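PDB 2RA6: trichosurin from Trichosurus vulpecula, which binds 4-ethylphenol in its barrel pocket and, as a milk-whey lipocalin, probably carries small hydrophobic molecules. Local coordinates for residues B[26-31]-B[52-57]; B[32-37]-B[124-129]; B[96-101]-B[115-120]. The protein carries 1 engineered substitution. All coordinates share one frame; numbering follows the deposited sequence.

Overall arrangement
All three contacts belong to one antiparallel sheet, the lipocalin barrel. Contacts 1 and 2 share strand 29-35: the residues leading into it, 26-28, meet strand 49-57, and its later half pairs with strand 121-130. They touch, with centres about 16 Å apart, and their segments alternate along the chain. Contact 3 joins strands 96-102 and 109-118, nested within the loop that contact 2 closes; their centres are about 12 Å apart. Contacts 1 and 3 stand about 20 Å apart, centre to centre, without touching. The shared sheet curves round the 4-ethylphenol pocket, to which Phe129 of contact 2 belongs. Contacts 2 and 3 both reach the second subunit, whereas no other chain touches contact 1.

Contact 1. Residues B[26-31]-B[52-57]; sequences RHWHTV and QNITVE. With ZN (zinc ion), chain K.
The carbonyl oxygen of Arg26 is held from the 52-57 strand by two groups of the backbone. Ile54 N donates to Arg26 O over 2.9 Å, in the carbonyl plane and on a lone pair, while Asn53 CA brings its hydrogen to the same oxygen from 3.0 Å. Two residues further on, Trp28 N points almost straight (176°) at Gln52 O over 3.2 Å, but stands well above that carbonyl's plane. These bonds frame a single backbone bridge between His27 and Asn53.

Beside the bridge, Trp28 and Ile54 pack together. Trp28 CD1 lies 3.8 Å from Ile54 CD1, the two side chains crossing obliquely. Ile54 extends its longer branch, with CG1 anti to the carbonyl carbon (chi1 -64°) and CD1 carried on to the indole. A broad indole and a branched aliphatic chain suit this buried spot, where Trp28 also packs on Phe129, and Ile54 comes close to the bound 4-ethylphenol.

His27 and His29, alternate residues, turn their rings to one zinc ion. His27 swings CG anti to its own backbone N (chi1 -164°), and its NE2 binds the zinc ion at 2.0 Å; His29 NE2 does so at 2.0 Å. Two further ligands come from outside the segments. Gln52 and Asn53 both face Phe64 in a classic beta bulge. Trp28 makes a cation-pi contact with Arg131, the Trp-Arg pair characteristic of lipocalins, and the chain just ahead of strand 29-35 meets strand 49-57 through one bridge, where the lipocalin barrel closes.

Contact 2. Residues B[32-37]-B[124-129]; sequences VLASSD and VVANLF. With ZN (zinc ion), chain L.
Val124 O is met by the backbone of Ser36, whose N donates to it over 3.0 Å, and Ser35 OG lies equally near. Val124 N gives a nearly straight bond (167°) to Ser36 OG, 2.9 Å away. Ser36 places that hydroxyl between its backbone N and carbonyl carbon (chi1 49°), where it also bonds Asn123. Small hydroxyl residues suit the strand's end, reaching back to main-chain groups.

Behind this, Ser35 OG accepts from Asp37 N over 3.1 Å, an ST turn that leads the chain out of the sheet to Asp37, whose OD2 binds a zinc ion at 2.0 Å. Were Ser35 replaced by an alanine, Asp37 N would probably lose its turn partner, and Val124 O and Val125 CG2 the hydroxyl beside them.

The antiparallel ladder of this lipocalin barrel wall is regular: Val32-Leu128 and Ala34-Ala126 are hydrogen-bonded pairs, with Ala126 N to Ala34 O the shortest bond at 2.7 Å. Val32 and Leu128 lie side by side, CG2 to CD2 3.9 Å; on the other face Leu33 CD2 sits 3.2 Å from Asn127 OD1, while Phe129, ending 124-129, touches the bound 4-ethylphenol. Helix 137-148 covers the Val32, Ala34 and Ala126 face through Phe143 and Phe147, which small alanines probably let come close. Strand 109-118 flanks the far side of 124-129, strand 157-159 that of 32-35, and Val122 of the second subunit packs on Ser36 and Val124.

Contact 3. Residues B[96-101]-B[115-120]; sequences TNDVYY and YNYHDG
The beta hairpin of strands 96-102 and 109-118 pairs Thr96 with Tyr117 and Asp98 with Tyr115, each a hydrogen-bonded antiparallel pair. Tyr117 N donates to Thr96 O over 2.8 Å, nearly along the C=O axis. Between them, Asn97 and Asn116 form a non-hydrogen-bonded backbone pair linked by their amides: Asn116 ND2 bonds Asn97 OD1 at 2.9 Å, from above that carbonyl's plane, the oxygen lying close to the amide plane of Asn116. Asparagines suit this buried spot: Asn97 both takes a bond at OD1 and gives from ND2 to Tyr93 O and Leu91 O, while Asn116 ND2 gives a second bond to Tyr94 O.

On the opposite face, this wall of the lipocalin barrel meets the second subunit. Tyr117 lays its ring along the strand, with CG anti to the carbonyl carbon (chi1 -50°), and its OH donates over 2.7 Å to Asp98 OD2, which receives it on its anti lone pair; carboxylate and ring planes stand 80° apart. The same OD2 forms a salt bridge with Arg150 of the second subunit, whose backbone O bonds Thr96 OG1, itself 3.2 Å from Tyr117 CD2 at the ring edge. Tyr100 and Tyr115 meet rim to rim, CE1 to CD2 3.6 Å, with planes at 77°, and the Tyr115 ring stacks on Tyr115 of the second subunit while its hydroxyl bonds Tyr117 OH there.

Contact 1. Residues B[26-31]-B[52-57]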
# COMPACT_ATOMS: atom_id res chain seq x y z
N ARG B 26 15.38 -8.16 -16.11
CA ARG B 26 16.79 -8.17 -16.47
C ARG B 26 17.54 -6.94 -15.97
O ARG B 26 17.55 -6.65 -14.78
CB ARG B 26 16.95 -8.31 -17.98
CG ARG B 26 15.98 -7.49 -18.80
CD ARG B 26 16.29 -7.63 -20.28
NE ARG B 26 15.25 -7.05 -21.12
CZ ARG B 26 14.03 -7.57 -21.26
NH1 ARG B 26 13.69 -8.68 -20.60
NH2 ARG B 26 13.15 -6.98 -22.05
N HIS B 27 18.17 -6.23 -16.91
CA HIS B 27 18.98 -5.03 -16.67
C HIS B 27 18.17 -3.80 -16.25
O HIS B 27 17.35 -3.31 -17.02
CB HIS B 27 19.73 -4.69 -17.96
CG HIS B 27 20.86 -3.72 -17.78
ND1 HIS B 27 22.13 -4.12 -17.41
CD2 HIS B 27 20.93 -2.38 -17.94
CE1 HIS B 27 22.93 -3.07 -17.36
NE2 HIS B 27 22.22 -2.00 -17.69
N TRP B 28 18.42 -3.28 -15.04
CA TRP B 28 17.71 -2.09 -14.56
C TRP B 28 18.63 -1.12 -13.84
O TRP B 28 19.72 -1.49 -13.39
CB TRP B 28 16.58 -2.47 -13.60
CG TRP B 28 15.47 -3.22 -14.24
CD1 TRP B 28 15.21 -4.56 -14.14
CD2 TRP B 28 14.45 -2.68 -15.08
NE1 TRP B 28 14.10 -4.89 -14.87
CE2 TRP B 28 13.61 -3.76 -15.46
CE3 TRP B 28 14.16 -1.40 -15.56
CZ2 TRP B 28 12.50 -3.58 -16.30
CZ3 TRP B 28 13.05 -1.23 -16.40
CH2 TRP B 28 12.24 -2.32 -16.76
N HIS B 29 18.18 0.13 -13.73
CA HIS B 29 18.89 1.20 -13.04
C HIS B 29 17.88 1.96 -12.18
O HIS B 29 16.75 2.20 -12.60
CB HIS B 29 19.47 2.22 -14.02
CG HIS B 29 20.62 1.72 -14.82
ND1 HIS B 29 21.93 1.97 -14.48
CD2 HIS B 29 20.66 0.97 -15.95
CE1 HIS B 29 22.73 1.41 -15.36
NE2 HIS B 29 21.99 0.79 -16.26
N THR B 30 18.30 2.36 -10.98
CA THR B 30 17.40 3.15 -10.14
C THR B 30 17.56 4.59 -10.64
O THR B 30 18.67 5.11 -10.70
CB THR B 30 17.79 3.06 -8.66
OG1 THR B 30 17.55 1.72 -8.19
CG2 THR B 30 16.97 4.04 -7.83
N VAL B 31 16.44 5.22 -10.99
CA VAL B 31 16.46 6.58 -11.52
C VAL B 31 15.89 7.59 -10.53
O VAL B 31 16.44 8.68 -10.37
CB VAL B 31 15.69 6.63 -12.85
CG1 VAL B 31 15.71 8.04 -13.42
CG2 VAL B 31 16.31 5.65 -13.84
N GLN B 52 20.41 -3.39 -9.92
CA GLN B 52 21.33 -3.74 -11.00
C GLN B 52 20.60 -4.70 -11.95
O GLN B 52 20.72 -4.59 -13.17
CB GLN B 52 22.59 -4.41 -10.44
CG GLN B 52 23.34 -3.60 -9.38
CD GLN B 52 23.86 -2.27 -9.90
OE1 GLN B 52 24.64 -2.21 -10.85
NE2 GLN B 52 23.44 -1.18 -9.26
N ASN B 53 19.85 -5.63 -11.38
CA ASN B 53 19.10 -6.57 -12.20
C ASN B 53 18.02 -7.31 -11.43
O ASN B 53 18.07 -7.42 -10.21
CB ASN B 53 20.05 -7.57 -12.87
CG ASN B 53 20.98 -8.23 -11.89
OD1 ASN B 53 20.56 -8.96 -11.00
ND2 ASN B 53 22.28 -7.98 -12.06
N ILE B 54 17.03 -7.79 -12.17
CA ILE B 54 15.93 -8.54 -11.59
C ILE B 54 15.77 -9.80 -12.41
O ILE B 54 15.70 -9.76 -13.64
CB ILE B 54 14.61 -7.74 -11.64
CG1 ILE B 54 14.73 -6.48 -10.78
CG2 ILE B 54 13.47 -8.61 -11.14
CD1 ILE B 54 13.50 -5.57 -10.86
N THR B 55 15.74 -10.94 -11.72
CA THR B 55 15.56 -12.22 -12.38
C THR B 55 14.30 -12.85 -11.83
O THR B 55 14.13 -12.97 -10.62
CB THR B 55 16.75 -13.16 -12.12
OG1 THR B 55 17.96 -12.57 -12.61
CG2 THR B 55 16.53 -14.49 -12.81
N VAL B 56 13.40 -13.25 -12.73
CA VAL B 56 12.15 -13.86 -12.32
C VAL B 56 12.30 -15.38 -12.24
O VAL B 56 12.68 -16.03 -13.22
CB VAL B 56 11.02 -13.53 -13.31
CG1 VAL B 56 9.71 -14.15 -12.84
CG2 VAL B 56 10.87 -12.02 -13.45
N GLU B 57 12.01 -15.94 -11.07
CA GLU B 57 12.10 -17.38 -10.85
C GLU B 57 10.89 -17.87 -10.07
O GLU B 57 10.61 -17.40 -8.97
CB GLU B 57 13.38 -17.73 -10.08
CG GLU B 57 13.47 -19.21 -9.72
CD GLU B 57 14.59 -19.51 -8.74
OE1 GLU B 57 14.71 -20.68 -8.32
OE2 GLU B 57 15.34 -18.58 -8.38
ZN ZN K . 22.79 -0.11 -17.85

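Contact 2. Residues B[32-37]-B[124-129]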
# COMPACT_ATOMS: atom_id res chain seq x y z
N VAL B 32 14.80 7.23 -9.86
CA VAL B 32 14.19 8.11 -8.88
C VAL B 32 13.73 7.32 -7.66
O VAL B 32 13.23 6.20 -7.79
CB VAL B 32 12.97 8.87 -9.45
CG1 VAL B 32 12.50 9.95 -8.46
CG2 VAL B 32 13.33 9.53 -10.78
N LEU B 33 13.94 7.89 -6.48
CA LEU B 33 13.52 7.29 -5.23
C LEU B 33 12.64 8.35 -4.56
O LEU B 33 12.90 9.55 -4.70
CB LEU B 33 14.73 7.01 -4.33
CG LEU B 33 15.70 5.90 -4.75
CD1 LEU B 33 16.90 5.89 -3.81
CD2 LEU B 33 15.00 4.56 -4.73
N ALA B 34 11.61 7.91 -3.86
CA ALA B 34 10.73 8.85 -3.17
C ALA B 34 10.21 8.12 -1.95
O ALA B 34 10.01 6.91 -1.97
CB ALA B 34 9.58 9.27 -4.07
N SER B 35 10.03 8.85 -0.86
CA SER B 35 9.55 8.22 0.36
C SER B 35 8.86 9.18 1.29
O SER B 35 9.10 10.38 1.26
CB SER B 35 10.72 7.57 1.11
OG SER B 35 10.27 6.93 2.30
N SER B 36 7.98 8.61 2.11
CA SER B 36 7.26 9.39 3.10
C SER B 36 8.25 9.82 4.18
O SER B 36 8.02 10.79 4.90
CB SER B 36 6.13 8.53 3.70
OG SER B 36 6.60 7.26 4.10
N ASP B 37 9.37 9.10 4.29
CA ASP B 37 10.42 9.42 5.25
C ASP B 37 11.72 9.53 4.47
O ASP B 37 12.33 8.52 4.10
CB ASP B 37 10.55 8.32 6.31
CG ASP B 37 11.48 8.72 7.45
OD1 ASP B 37 12.50 9.37 7.19
OD2 ASP B 37 11.17 8.36 8.61
N VAL B 124 6.05 4.58 3.01
CA VAL B 124 5.96 4.23 1.61
C VAL B 124 7.25 4.65 0.94
O VAL B 124 7.78 5.74 1.18
CB VAL B 124 4.75 4.91 0.93
CG1 VAL B 124 4.91 6.42 0.96
CG2 VAL B 124 4.62 4.41 -0.50
N VAL B 125 7.79 3.76 0.13
CA VAL B 125 9.01 4.04 -0.62
C VAL B 125 8.66 3.68 -2.05
O VAL B 125 8.25 2.56 -2.34
CB VAL B 125 10.20 3.17 -0.15
CG1 VAL B 125 11.44 3.49 -0.98
CG2 VAL B 125 10.49 3.42 1.33
N ALA B 126 8.80 4.66 -2.94
CA ALA B 126 8.50 4.45 -4.35
C ALA B 126 9.81 4.44 -5.12
O ALA B 126 10.68 5.28 -4.90
CB ALA B 126 7.58 5.56 -4.85
N ASN B 127 9.93 3.48 -6.03
CA ASN B 127 11.13 3.34 -6.84
C ASN B 127 10.79 3.42 -8.32
O ASN B 127 9.85 2.78 -8.76
CB ASN B 127 11.78 1.97 -6.57
CG ASN B 127 12.26 1.80 -5.14
OD1 ASN B 127 13.46 1.78 -4.88
ND2 ASN B 127 11.32 1.67 -4.21
N LEU B 128 11.55 4.20 -9.07
CA LEU B 128 11.36 4.29 -10.51
C LEU B 128 12.64 3.76 -11.16
O LEU B 128 13.72 4.32 -10.98
CB LEU B 128 11.11 5.73 -10.96
CG LEU B 128 10.86 5.91 -12.46
CD1 LEU B 128 9.57 5.24 -12.88
CD2 LEU B 128 10.81 7.41 -12.79
N PHE B 129 12.50 2.66 -11.91
CA PHE B 129 13.64 2.04 -12.58
C PHE B 129 13.59 2.25 -14.08
O PHE B 129 12.52 2.24 -14.68
CB PHE B 129 13.67 0.52 -12.37
CG PHE B 129 13.77 0.09 -10.94
CD1 PHE B 129 14.27 0.93 -9.95
CD2 PHE B 129 13.41 -1.21 -10.60
CE1 PHE B 129 14.43 0.47 -8.64
CE2 PHE B 129 13.56 -1.68 -9.30
CZ PHE B 129 14.07 -0.83 -8.32
ZN ZN L . 12.36 8.64 10.18

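Contact 3. Residues B[96-101]-B[115-120]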
# COMPACT_ATOMS: atom_id res chain seq x y z
N THR B 96 8.78 -5.87 7.29
CA THR B 96 8.07 -6.57 6.23
C THR B 96 7.58 -5.53 5.22
O THR B 96 7.41 -4.36 5.55
CB THR B 96 6.85 -7.36 6.77
OG1 THR B 96 5.90 -6.47 7.36
CG2 THR B 96 7.30 -8.37 7.82
N ASN B 97 7.38 -5.96 3.97
CA ASN B 97 6.94 -5.05 2.92
C ASN B 97 5.92 -5.64 1.98
O ASN B 97 6.01 -6.81 1.60
CB ASN B 97 8.12 -4.63 2.04
CG ASN B 97 9.27 -4.05 2.83
OD1 ASN B 97 9.35 -2.84 3.04
ND2 ASN B 97 10.19 -4.92 3.25
N ASP B 98 4.92 -4.84 1.62
CA ASP B 98 3.96 -5.26 0.62
C ASP B 98 4.49 -4.46 -0.57
O ASP B 98 4.61 -3.24 -0.49
CB ASP B 98 2.54 -4.85 0.97
CG ASP B 98 1.86 -5.86 1.87
OD1 ASP B 98 1.90 -7.07 1.54
OD2 ASP B 98 1.29 -5.47 2.90
N VAL B 99 4.83 -5.16 -1.64
CA VAL B 99 5.40 -4.53 -2.82
C VAL B 99 4.46 -4.60 -4.01
O VAL B 99 3.95 -5.67 -4.34
CB VAL B 99 6.72 -5.24 -3.22
CG1 VAL B 99 7.35 -4.54 -4.41
CG2 VAL B 99 7.68 -5.26 -2.03
N TYR B 100 4.23 -3.46 -4.65
CA TYR B 100 3.35 -3.43 -5.82
C TYR B 100 4.10 -2.94 -7.05
O TYR B 100 4.81 -1.94 -7.00
CB TYR B 100 2.14 -2.53 -5.58
CG TYR B 100 1.17 -3.04 -4.53
CD1 TYR B 100 1.38 -2.79 -3.18
CD2 TYR B 100 0.04 -3.77 -4.91
CE1 TYR B 100 0.49 -3.26 -2.22
CE2 TYR B 100 -0.85 -4.24 -3.96
CZ TYR B 100 -0.63 -3.99 -2.61
OH TYR B 100 -1.51 -4.46 -1.67
N TYR B 101 3.95 -3.67 -8.14
CA TYR B 101 4.59 -3.32 -9.41
C TYR B 101 3.58 -2.66 -10.35
O TYR B 101 2.43 -3.08 -10.42
CB TYR B 101 5.14 -4.58 -10.08
CG TYR B 101 5.45 -4.41 -11.55
CD1 TYR B 101 6.57 -3.70 -11.97
CD2 TYR B 101 4.62 -4.95 -12.53
CE1 TYR B 101 6.86 -3.55 -13.33
CE2 TYR B 101 4.90 -4.80 -13.88
CZ TYR B 101 6.02 -4.11 -14.27
OH TYR B 101 6.31 -3.98 -15.61
N TYR B 115 5.37 -0.77 0.64
CA TYR B 115 4.66 -0.36 1.84
C TYR B 115 5.44 -1.12 2.90
O TYR B 115 5.29 -2.33 3.06
CB TYR B 115 3.20 -0.80 1.79
CG TYR B 115 2.39 0.04 0.82
CD1 TYR B 115 2.15 1.39 1.08
CD2 TYR B 115 1.91 -0.50 -0.37
CE1 TYR B 115 1.46 2.19 0.17
CE2 TYR B 115 1.22 0.29 -1.29
CZ TYR B 115 1.00 1.63 -1.01
OH TYR B 115 0.32 2.43 -1.90
N ASN B 116 6.29 -0.38 3.60
CA ASN B 116 7.16 -0.94 4.63
C ASN B 116 6.57 -0.84 6.02
O ASN B 116 6.07 0.21 6.43
CB ASN B 116 8.52 -0.22 4.58
CG ASN B 116 9.43 -0.59 5.74
OD1 ASN B 116 9.60 0.18 6.68
ND2 ASN B 116 10.02 -1.79 5.67
N TYR B 117 6.62 -1.95 6.75
CA TYR B 117 6.12 -2.02 8.12
C TYR B 117 7.35 -2.26 8.99
O TYR B 117 7.94 -3.34 8.96
CB TYR B 117 5.13 -3.18 8.25
CG TYR B 117 4.07 -3.18 7.17
CD1 TYR B 117 3.13 -2.16 7.09
CD2 TYR B 117 4.03 -4.19 6.20
CE1 TYR B 117 2.17 -2.14 6.09
CE2 TYR B 117 3.07 -4.18 5.19
CZ TYR B 117 2.14 -3.15 5.14
OH TYR B 117 1.19 -3.12 4.16
N HIS B 118 7.73 -1.23 9.73
CA HIS B 118 8.90 -1.29 10.60
C HIS B 118 8.53 -0.83 12.00
O HIS B 118 8.10 0.30 12.19
CB HIS B 118 10.00 -0.38 10.05
CG HIS B 118 11.32 -0.55 10.74
ND1 HIS B 118 12.14 -1.64 10.51
CD2 HIS B 118 11.96 0.21 11.66
CE1 HIS B 118 13.22 -1.54 11.26
NE2 HIS B 118 13.13 -0.43 11.97
N ASP B 119 8.70 -1.72 12.98
CA ASP B 119 8.38 -1.41 14.37
C ASP B 119 6.98 -0.82 14.51
O ASP B 119 6.78 0.15 15.24
CB ASP B 119 9.41 -0.45 14.97
CG ASP B 119 10.82 -1.02 14.97
OD1 ASP B 119 10.97 -2.25 15.10
OD2 ASP B 119 11.78 -0.23 14.86
N GLY B 120 6.02 -1.41 13.80
CA GLY B 120 4.65 -0.95 13.87
C GLY B 120 4.32 0.32 13.11
O GLY B 120 3.18 0.80 13.16